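Local coordinates for nucleoside-diphosphate-sugar epimerase (Pseudomonas aeruginosa, PDB 2X4G), which probably acts as a nucleotide-sugar epimerase or a related NAD(P)-dependent enzyme of the Rossmann-fold epimerase/dehydratase family, at residues L185-I190 and I331-D336. Residues are numbered along the deposited sequence; the frame is centred on the assembly and turned at random.
Sequences LGELDI and IDWFRD
Trp333 lays one face of its indole against the backbone of Glu187, Leu188 and Asp189. Leu188 N sits over the centre of the ring system, 3.4 Å above its plane, with Asp189 N above the rim on the same face. Leu188 CA makes a CH-pi contact with the six-membered ring, 3.8 Å from its centroid and 20° off the normal. With CG anti to the backbone N, chi1 (-165°) directs the indole toward the loop, and chi2 (84°) turns its face to the backbone.

Apolar contacts flank this packing. Glu187 CB meets Trp333 CB at 3.7 Å, while the Leu188 side chain crosses the indole at about a right angle and brings CD2 to the pyrrole side, 3.8 Å from Trp333 CD1.

Phe334 meets Asp189 differently: the carbonyl O of Asp189 lies at the edge of the phenyl ring, 3.5 Å from Phe334 CE1. The Asp189 carboxylate is engaged within its own loop, hydrogen-bonded by OD1 to Thr193 OG1 and by OD2 to Gly195 N. Glu187 O accepts a hydrogen bond from His28 NE2 of helix 24-35.

No hydrogen bond joins the two segments; aromatic packing fastens the C-terminal helix 323-336 to the loop following strand 176-185 of the Rossmann-type sheet.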
loop_
_atom_site.group_PDB
_atom_site.type_symbol
_atom_site.label_atom_id
_atom_site.label_comp_id
_atom_site.label_asym_id
_atom_site.label_seq_id
_atom_site.Cartn_x
_atom_site.Cartn_y
_atom_site.Cartn_z
ATOM N N LEU A 185 -15.483 19.757 6.691
ATOM C CA LEU A 185 -15.760 19.071 7.961
ATOM C C LEU A 185 -17.124 19.514 8.476
ATOM O O LEU A 185 -17.442 20.712 8.405
ATOM C CB LEU A 185 -14.687 19.409 9.007
ATOM C CG LEU A 185 -13.314 18.748 8.865
ATOM C CD1 LEU A 185 -12.381 19.364 9.872
ATOM C CD2 LEU A 185 -13.392 17.239 9.069
ATOM N N GLY A 186 -17.918 18.568 8.986
ATOM C CA GLY A 186 -19.226 18.911 9.525
ATOM C C GLY A 186 -20.117 17.733 9.794
ATOM O O GLY A 186 -19.669 16.614 9.861
ATOM N N GLU A 187 -21.402 17.990 9.956
ATOM C CA GLU A 187 -22.359 16.895 10.167
ATOM C C GLU A 187 -22.821 16.256 8.844
ATOM O O GLU A 187 -22.649 16.815 7.757
ATOM C CB GLU A 187 -23.549 17.366 10.985
ATOM C CG GLU A 187 -24.315 18.521 10.384
ATOM C CD GLU A 187 -25.497 18.961 11.235
ATOM O OE1 GLU A 187 -25.702 18.397 12.334
ATOM O OE2 GLU A 187 -26.214 19.902 10.819
ATOM N N LEU A 188 -23.407 15.080 8.958
ATOM C CA LEU A 188 -23.875 14.304 7.813
ATOM C C LEU A 188 -22.745 13.667 7.003
ATOM O O LEU A 188 -22.867 13.556 5.815
ATOM C CB LEU A 188 -24.796 15.148 6.904
ATOM C CG LEU A 188 -25.867 16.001 7.616
ATOM C CD1 LEU A 188 -26.750 16.736 6.636
ATOM C CD2 LEU A 188 -26.706 15.181 8.586
ATOM N N ASP A 189 -21.665 13.218 7.638
ATOM C CA ASP A 189 -20.487 12.698 6.908
ATOM C C ASP A 189 -20.499 11.181 7.021
ATOM O O ASP A 189 -19.950 10.624 7.959
ATOM C CB ASP A 189 -19.199 13.291 7.508
ATOM C CG ASP A 189 -17.945 12.935 6.717
ATOM O OD1 ASP A 189 -18.065 12.494 5.560
ATOM O OD2 ASP A 189 -16.821 13.117 7.251
ATOM N N ILE A 190 -21.134 10.495 6.080
ATOM C CA ILE A 190 -21.513 9.113 6.350
ATOM C C ILE A 190 -20.358 8.144 6.481
ATOM O O ILE A 190 -20.304 7.376 7.441
ATOM C CB ILE A 190 -22.449 8.530 5.332
ATOM C CG1 ILE A 190 -23.692 9.366 5.206
ATOM C CG2 ILE A 190 -22.917 7.134 5.789
ATOM C CD1 ILE A 190 -24.908 8.457 4.998
ATOM N N ILE A 331 -18.664 16.243 15.673
ATOM C CA ILE A 331 -18.542 15.356 16.811
ATOM C C ILE A 331 -19.895 14.824 17.246
ATOM O O ILE A 331 -20.028 13.646 17.442
ATOM C CB ILE A 331 -17.819 16.022 17.997
ATOM C CG1 ILE A 331 -16.317 16.070 17.713
ATOM C CG2 ILE A 331 -18.053 15.231 19.291
ATOM C CD1 ILE A 331 -15.536 16.906 18.703
ATOM N N ASP A 332 -20.896 15.676 17.371
ATOM C CA ASP A 332 -22.216 15.236 17.828
ATOM C C ASP A 332 -22.928 14.307 16.845
ATOM O O ASP A 332 -23.557 13.314 17.245
ATOM C CB ASP A 332 -23.116 16.441 18.113
ATOM C CG ASP A 332 -22.717 17.177 19.378
ATOM O OD1 ASP A 332 -22.003 16.591 20.231
ATOM O OD2 ASP A 332 -23.118 18.350 19.515
ATOM N N TRP A 333 -22.842 14.637 15.562
ATOM C CA TRP A 333 -23.396 13.783 14.544
ATOM C C TRP A 333 -22.767 12.384 14.644
ATOM O O TRP A 333 -23.480 11.373 14.652
ATOM C CB TRP A 333 -23.215 14.396 13.153
ATOM C CG TRP A 333 -24.067 13.718 12.177
ATOM C CD1 TRP A 333 -25.383 13.969 11.910
ATOM C CD2 TRP A 333 -23.694 12.634 11.349
ATOM N NE1 TRP A 333 -25.856 13.105 10.939
ATOM C CE2 TRP A 333 -24.836 12.269 10.582
ATOM C CE3 TRP A 333 -22.511 11.924 11.173
ATOM C CZ2 TRP A 333 -24.817 11.220 9.658
ATOM C CZ3 TRP A 333 -22.497 10.865 10.248
ATOM C CH2 TRP A 333 -23.645 10.530 9.508
ATOM N N PHE A 334 -21.442 12.317 14.748
ATOM C CA PHE A 334 -20.774 11.021 14.802
ATOM C C PHE A 334 -21.218 10.221 16.010
ATOM O O PHE A 334 -21.405 9.017 15.923
ATOM C CB PHE A 334 -19.250 11.178 14.814
ATOM C CG PHE A 334 -18.672 11.609 13.498
ATOM C CD1 PHE A 334 -19.126 11.058 12.299
ATOM C CD2 PHE A 334 -17.675 12.544 13.451
ATOM C CE1 PHE A 334 -18.608 11.444 11.098
ATOM C CE2 PHE A 334 -17.145 12.937 12.232
ATOM C CZ PHE A 334 -17.616 12.383 11.052
ATOM N N ARG A 335 -21.391 10.907 17.132
ATOM C CA ARG A 335 -21.774 10.274 18.364
ATOM C C ARG A 335 -23.209 9.728 18.308
ATOM O O ARG A 335 -23.440 8.590 18.697
ATOM C CB ARG A 335 -21.608 11.257 19.526
ATOM C CG ARG A 335 -21.577 10.574 20.893
ATOM C CD ARG A 335 -21.358 11.572 22.023
ATOM N NE ARG A 335 -19.936 11.848 22.276
ATOM C CZ ARG A 335 -19.375 13.062 22.301
ATOM N NH1 ARG A 335 -20.098 14.165 22.088
ATOM N NH2 ARG A 335 -18.076 13.176 22.552
ATOM N N ASP A 336 -24.169 10.512 17.819
ATOM C CA ASP A 336 -25.567 10.056 17.771
ATOM C C ASP A 336 -25.732 8.821 16.894
ATOM O O ASP A 336 -26.635 7.999 17.111
ATOM C CB ASP A 336 -26.495 11.155 17.254
ATOM C CG ASP A 336 -26.496 12.373 18.151
ATOM O OD1 ASP A 336 -26.547 13.518 17.628
ATOM O OD2 ASP A 336 -26.409 12.185 19.393
#